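PDB 3OOU: Lin2118 protein from Listeria innocua, which probably acts as a DNA-binding transcription factor of the response-regulator type, this piece being its C-terminal AraC-family helix-turn-helix domain. Local coordinates for residues N9-I14 / Q40-E45; Y57-A62 / K94-T99. All coordinates share one frame; numbering follows the deposited sequence. Where two conformers were deposited one is given.

The chain has the all-helical fold of AraC-family DNA-binding regions, in which two helix-turn-helix subdomains are joined by a long helix, here helix 50-68. Contact 1 (9-14 with 40-45) belongs to the N-terminal subdomain, and contact 2 (57-62 with 94-99) joins the linking helix to the C-terminal one; their centres are 20 Å apart, on opposite sides of the chain's centre. Each sets the end part of a probable DNA-recognition helix against another helix, 35-46 against 6-17 and 85-96 against 50-68. Helix 50-68 ties them together: it packs on contact 1 through Tyr53 and supplies one segment of contact 2. Segments 9-14 and 57-62 also touch, Ile14 CG2 lying 4.1 Å from Tyr57 CD2.

Contact 1: N9-I14 / Q40-E45; sequences NVLSYI and QLFQKE
Three aliphatic side chains of helix 6-17, Val10, Leu11 and Ile14, gather round one corner of the Phe42 ring, and all three have CE1 as their nearest ring atom. Leu11 comes closest, its CD2 methyl 4.0 Å from Phe42 CE1 and approaching obliquely to the ring. Val10 reaches the ring at its edge, near the ring plane, with CG1 4.2 Å from Phe42 CE1 and as far from CD1. Ile14 offers the end of its chain, CD1, at a looser 4.4 Å from Phe42 CE1. The contact is wholly apolar and small, with 109 Å² buried in all.

What brings these groups together is the reach of the phenylalanine. The segment axes approach only to 12.3 Å and run nearly perpendicular, at 93°, so the backbones stay well apart and Phe42 spans much of the interval. With CG anti to the backbone N (chi1 -162°), its ring extends from helix 35-46 toward the other helix. Leu11 starts out less directly aimed, but its branch end bends back to the ring.

Helix 50-68 covers the cluster from a further side: Tyr53 meets Phe42 edge-to-face and also touches Leu11 and Ile14. Within helix 6-17, Ile7, a turn before Val10 and Leu11, also touches Phe42. Phe42 is thus held between helix 6-17 and helix 50-68, in the core of the N-terminal helix-turn-helix subdomain.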
# COMPACT_ATOMS: atom_id res chain seq x y z
N ASN A 9 0.24 -11.04 12.51
CA ASN A 9 0.47 -11.83 11.30
C ASN A 9 0.14 -11.09 10.01
O ASN A 9 0.87 -11.19 9.02
CB ASN A 9 -0.30 -13.15 11.37
CG ASN A 9 0.25 -14.10 12.42
OD1 ASN A 9 1.46 -14.15 12.64
ND2 ASN A 9 -0.63 -14.85 13.06
N VAL A 10 -0.95 -10.33 10.03
CA VAL A 10 -1.36 -9.50 8.90
C VAL A 10 -0.36 -8.38 8.64
O VAL A 10 0.03 -8.15 7.49
CB VAL A 10 -2.78 -8.93 9.13
CG1 VAL A 10 -3.11 -7.81 8.13
CG2 VAL A 10 -3.81 -10.04 9.04
N LEU A 11 0.06 -7.69 9.70
CA LEU A 11 1.02 -6.61 9.57
C LEU A 11 2.33 -7.12 8.97
O LEU A 11 2.88 -6.49 8.06
CB LEU A 11 1.27 -5.91 10.91
CG LEU A 11 0.11 -5.09 11.50
CD1 LEU A 11 0.42 -4.67 12.93
CD2 LEU A 11 -0.21 -3.86 10.64
N SER A 12 2.80 -8.26 9.46
CA SER A 12 4.02 -8.87 8.93
C SER A 12 3.85 -9.33 7.48
O SER A 12 4.75 -9.15 6.66
CB SER A 12 4.49 -10.01 9.84
OG SER A 12 4.81 -9.52 11.13
N TYR A 13 2.68 -9.89 7.17
CA TYR A 13 2.35 -10.31 5.81
C TYR A 13 2.43 -9.17 4.79
O TYR A 13 2.94 -9.35 3.69
CB TYR A 13 0.95 -10.93 5.77
CG TYR A 13 0.68 -11.78 4.55
CD1 TYR A 13 0.98 -13.15 4.56
CD2 TYR A 13 0.12 -11.23 3.40
CE1 TYR A 13 0.73 -13.94 3.45
CE2 TYR A 13 -0.14 -12.02 2.28
CZ TYR A 13 0.17 -13.37 2.32
OH TYR A 13 -0.08 -14.17 1.22
N ILE A 14 1.91 -8.00 5.17
CA ILE A 14 1.98 -6.81 4.32
C ILE A 14 3.43 -6.51 3.90
O ILE A 14 3.69 -6.26 2.73
CB ILE A 14 1.29 -5.58 4.97
CG1 ILE A 14 -0.23 -5.80 5.01
CG2 ILE A 14 1.64 -4.28 4.21
CD1 ILE A 14 -1.01 -4.77 5.83
N GLN A 40 -12.60 -5.39 10.36
CA GLN A 40 -13.05 -4.78 11.61
C GLN A 40 -11.97 -4.79 12.68
O GLN A 40 -11.76 -3.80 13.37
CB GLN A 40 -14.29 -5.49 12.15
CG GLN A 40 -15.50 -5.31 11.26
CD GLN A 40 -16.63 -6.23 11.63
OE1 GLN A 40 -16.40 -7.39 11.97
NE2 GLN A 40 -17.85 -5.73 11.56
N LEU A 41 -11.30 -5.93 12.80
CA LEU A 41 -10.20 -6.08 13.74
C LEU A 41 -9.07 -5.11 13.37
O LEU A 41 -8.48 -4.47 14.25
CB LEU A 41 -9.70 -7.53 13.74
CG LEU A 41 -8.49 -7.86 14.62
CD1 LEU A 41 -8.82 -7.69 16.10
CD2 LEU A 41 -8.00 -9.26 14.32
N PHE A 42 -8.81 -4.97 12.07
CA PHE A 42 -7.80 -4.04 11.60
C PHE A 42 -8.16 -2.60 11.96
O PHE A 42 -7.32 -1.87 12.52
CB PHE A 42 -7.53 -4.20 10.10
CG PHE A 42 -6.23 -3.60 9.65
CD1 PHE A 42 -5.10 -4.40 9.48
CD2 PHE A 42 -6.13 -2.23 9.43
CE1 PHE A 42 -3.89 -3.84 9.09
CE2 PHE A 42 -4.92 -1.67 9.04
CZ PHE A 42 -3.80 -2.47 8.86
N GLN A 43 -9.40 -2.20 11.66
CA GLN A 43 -9.89 -0.86 11.99
C GLN A 43 -9.79 -0.59 13.49
O GLN A 43 -9.38 0.50 13.90
CB GLN A 43 -11.33 -0.67 11.53
CG GLN A 43 -11.47 -0.23 10.09
CD GLN A 43 -12.54 0.83 9.93
OE1 GLN A 43 -12.32 2.00 10.22
NE2 GLN A 43 -13.72 0.42 9.46
N LYS A 44 -10.15 -1.58 14.30
CA LYS A 44 -10.09 -1.46 15.75
C LYS A 44 -8.67 -1.24 16.26
O LYS A 44 -8.42 -0.32 17.04
CB LYS A 44 -10.70 -2.69 16.43
CG LYS A 44 -10.61 -2.67 17.96
CD LYS A 44 -11.20 -3.92 18.59
CE LYS A 44 -12.70 -4.03 18.36
NZ LYS A 44 -13.43 -2.87 18.93
N GLU A 45 -7.74 -2.08 15.81
CA GLU A 45 -6.38 -2.09 16.36
C GLU A 45 -5.46 -1.03 15.76
O GLU A 45 -4.56 -0.53 16.45
CB GLU A 45 -5.76 -3.49 16.23
CG GLU A 45 -6.49 -4.57 17.04
CD GLU A 45 -6.57 -4.24 18.53
OE1 GLU A 45 -5.57 -3.73 19.09
OE2 GLU A 45 -7.63 -4.50 19.14

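Contact 2: Y57-A62 / K94-T99; sequences YRVNYA and KHTGET
Val59 presses its CG1 methyl into the last turn of helix 85-96, between Thr96 and His95. The apolar contacts are few but close: Val59 CG1 lies 3.5 Å from Thr96 CG2 and 3.9 Å from His95 CB. Of the histidine, only CB touches Val59; the side chain goes on to touch Asn55 and Arg56. Val59 CG1 stands anti to its own backbone N (chi1 168°), which directs this branch at the neighbouring helix.

None of the polar bonds joins the two segments directly. Thr96 turns its two branches to different tasks: CG2 meets the valine, while OG1 accepts from Glu98 N at 3.1 Å with an angle of 156° at the hydrogen, forming an ST turn. The same OG1 is hydrogen-bonded to Phe92 O, one turn back. Gly97, with phi +84°, is where the chain leaves the helix, and Thr99 then stands at the N-cap of helix 100-107. Lys94 NZ forms a salt bridge with Asp52 of helix 50-68, a second, ionic tie between that helix and helix 85-96.

Around this pair, Phe92 and Tyr82 also touch Val59. The contact thereby seats the C-terminal end of helix 85-96 on the middle of helix 50-68, just before the chain turns into helix 100-107.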
# COMPACT_ATOMS: atom_id res chain seq x y z
N TYR A 57 1.66 2.53 3.12
CA TYR A 57 2.82 1.65 3.06
C TYR A 57 3.40 1.60 1.64
O TYR A 57 4.60 1.76 1.43
CB TYR A 57 2.44 0.24 3.55
CG TYR A 57 3.64 -0.65 3.83
CD1 TYR A 57 4.19 -0.72 5.10
CD2 TYR A 57 4.22 -1.40 2.81
CE1 TYR A 57 5.30 -1.52 5.36
CE2 TYR A 57 5.34 -2.20 3.05
CZ TYR A 57 5.86 -2.26 4.33
OH TYR A 57 6.97 -3.05 4.58
N ARG A 58 2.52 1.43 0.66
CA ARG A 58 2.92 1.36 -0.74
C ARG A 58 3.46 2.68 -1.26
O ARG A 58 4.45 2.70 -2.00
CB ARG A 58 1.73 0.91 -1.58
CG ARG A 58 1.40 -0.56 -1.38
CD ARG A 58 0.12 -0.94 -2.11
NE ARG A 58 0.05 -2.39 -2.28
CZ ARG A 58 -1.00 -3.05 -2.75
NH1 ARG A 58 -2.12 -2.39 -3.06
NH2 ARG A 58 -0.95 -4.37 -2.90
N VAL A 59 2.81 3.78 -0.88
CA VAL A 59 3.26 5.10 -1.31
C VAL A 59 4.64 5.42 -0.72
O VAL A 59 5.47 6.02 -1.39
CB VAL A 59 2.21 6.20 -1.00
CG1 VAL A 59 2.80 7.59 -1.17
CG2 VAL A 59 1.00 6.03 -1.90
N ASN A 60 4.88 4.99 0.52
CA ASN A 60 6.20 5.21 1.12
C ASN A 60 7.31 4.51 0.34
O ASN A 60 8.40 5.06 0.20
CB ASN A 60 6.22 4.84 2.60
CG ASN A 60 5.61 5.92 3.47
OD1 ASN A 60 5.49 7.08 3.04
ND2 ASN A 60 5.22 5.56 4.67
N TYR A 61 7.03 3.32 -0.18
CA TYR A 61 7.97 2.66 -1.06
C TYR A 61 8.15 3.44 -2.37
O TYR A 61 9.28 3.71 -2.79
CB TYR A 61 7.53 1.23 -1.37
CG TYR A 61 8.56 0.48 -2.17
CD1 TYR A 61 9.67 -0.06 -1.53
CD2 TYR A 61 8.46 0.35 -3.55
CE1 TYR A 61 10.64 -0.74 -2.21
CE2 TYR A 61 9.46 -0.34 -4.27
CZ TYR A 61 10.54 -0.88 -3.57
OH TYR A 61 11.56 -1.57 -4.18
N ALA A 62 7.03 3.80 -3.00
CA ALA A 62 7.04 4.47 -4.30
C ALA A 62 7.85 5.76 -4.25
O ALA A 62 8.62 6.04 -5.17
CB ALA A 62 5.62 4.76 -4.76
N LYS A 94 -2.56 11.88 -1.91
CA LYS A 94 -3.15 11.82 -0.58
C LYS A 94 -2.10 11.65 0.52
O LYS A 94 -2.16 12.32 1.56
CB LYS A 94 -4.20 10.70 -0.51
CG LYS A 94 -4.85 10.50 0.85
CD LYS A 94 -5.85 9.37 0.84
CE LYS A 94 -6.56 9.27 2.18
NZ LYS A 94 -7.36 8.03 2.30
N HIS A 95 -1.13 10.78 0.28
CA HIS A 95 -0.18 10.38 1.33
C HIS A 95 1.14 11.16 1.37
O HIS A 95 1.87 11.10 2.37
CB HIS A 95 0.04 8.86 1.31
CG HIS A 95 -1.15 8.09 1.81
ND1 HIS A 95 -1.47 8.01 3.15
CD2 HIS A 95 -2.10 7.39 1.15
CE1 HIS A 95 -2.57 7.29 3.30
NE2 HIS A 95 -2.97 6.90 2.10
N THR A 96 1.46 11.89 0.30
CA THR A 96 2.66 12.73 0.29
C THR A 96 2.35 14.23 0.24
O THR A 96 3.21 15.06 0.55
CB THR A 96 3.63 12.42 -0.87
OG1 THR A 96 3.05 12.85 -2.11
CG2 THR A 96 3.97 10.93 -0.93
N GLY A 97 1.13 14.56 -0.18
CA GLY A 97 0.74 15.96 -0.39
C GLY A 97 1.12 16.50 -1.76
O GLY A 97 0.80 17.64 -2.09
N GLU A 98 1.80 15.67 -2.56
CA GLU A 98 2.31 16.07 -3.88
C GLU A 98 1.99 15.00 -4.93
O GLU A 98 1.87 13.82 -4.61
CB GLU A 98 3.83 16.29 -3.82
CG GLU A 98 4.31 17.34 -2.81
CD GLU A 98 4.15 18.78 -3.29
OE1 GLU A 98 3.65 19.00 -4.42
OE2 GLU A 98 4.53 19.69 -2.53
N THR A 99 1.88 15.41 -6.19
CA THR A 99 1.81 14.44 -7.29
C THR A 99 3.15 13.71 -7.43
O THR A 99 4.19 14.25 -7.03
CB THR A 99 1.47 15.12 -8.64
OG1 THR A 99 2.53 16.00 -8.99
CG2 THR A 99 0.15 15.89 -8.55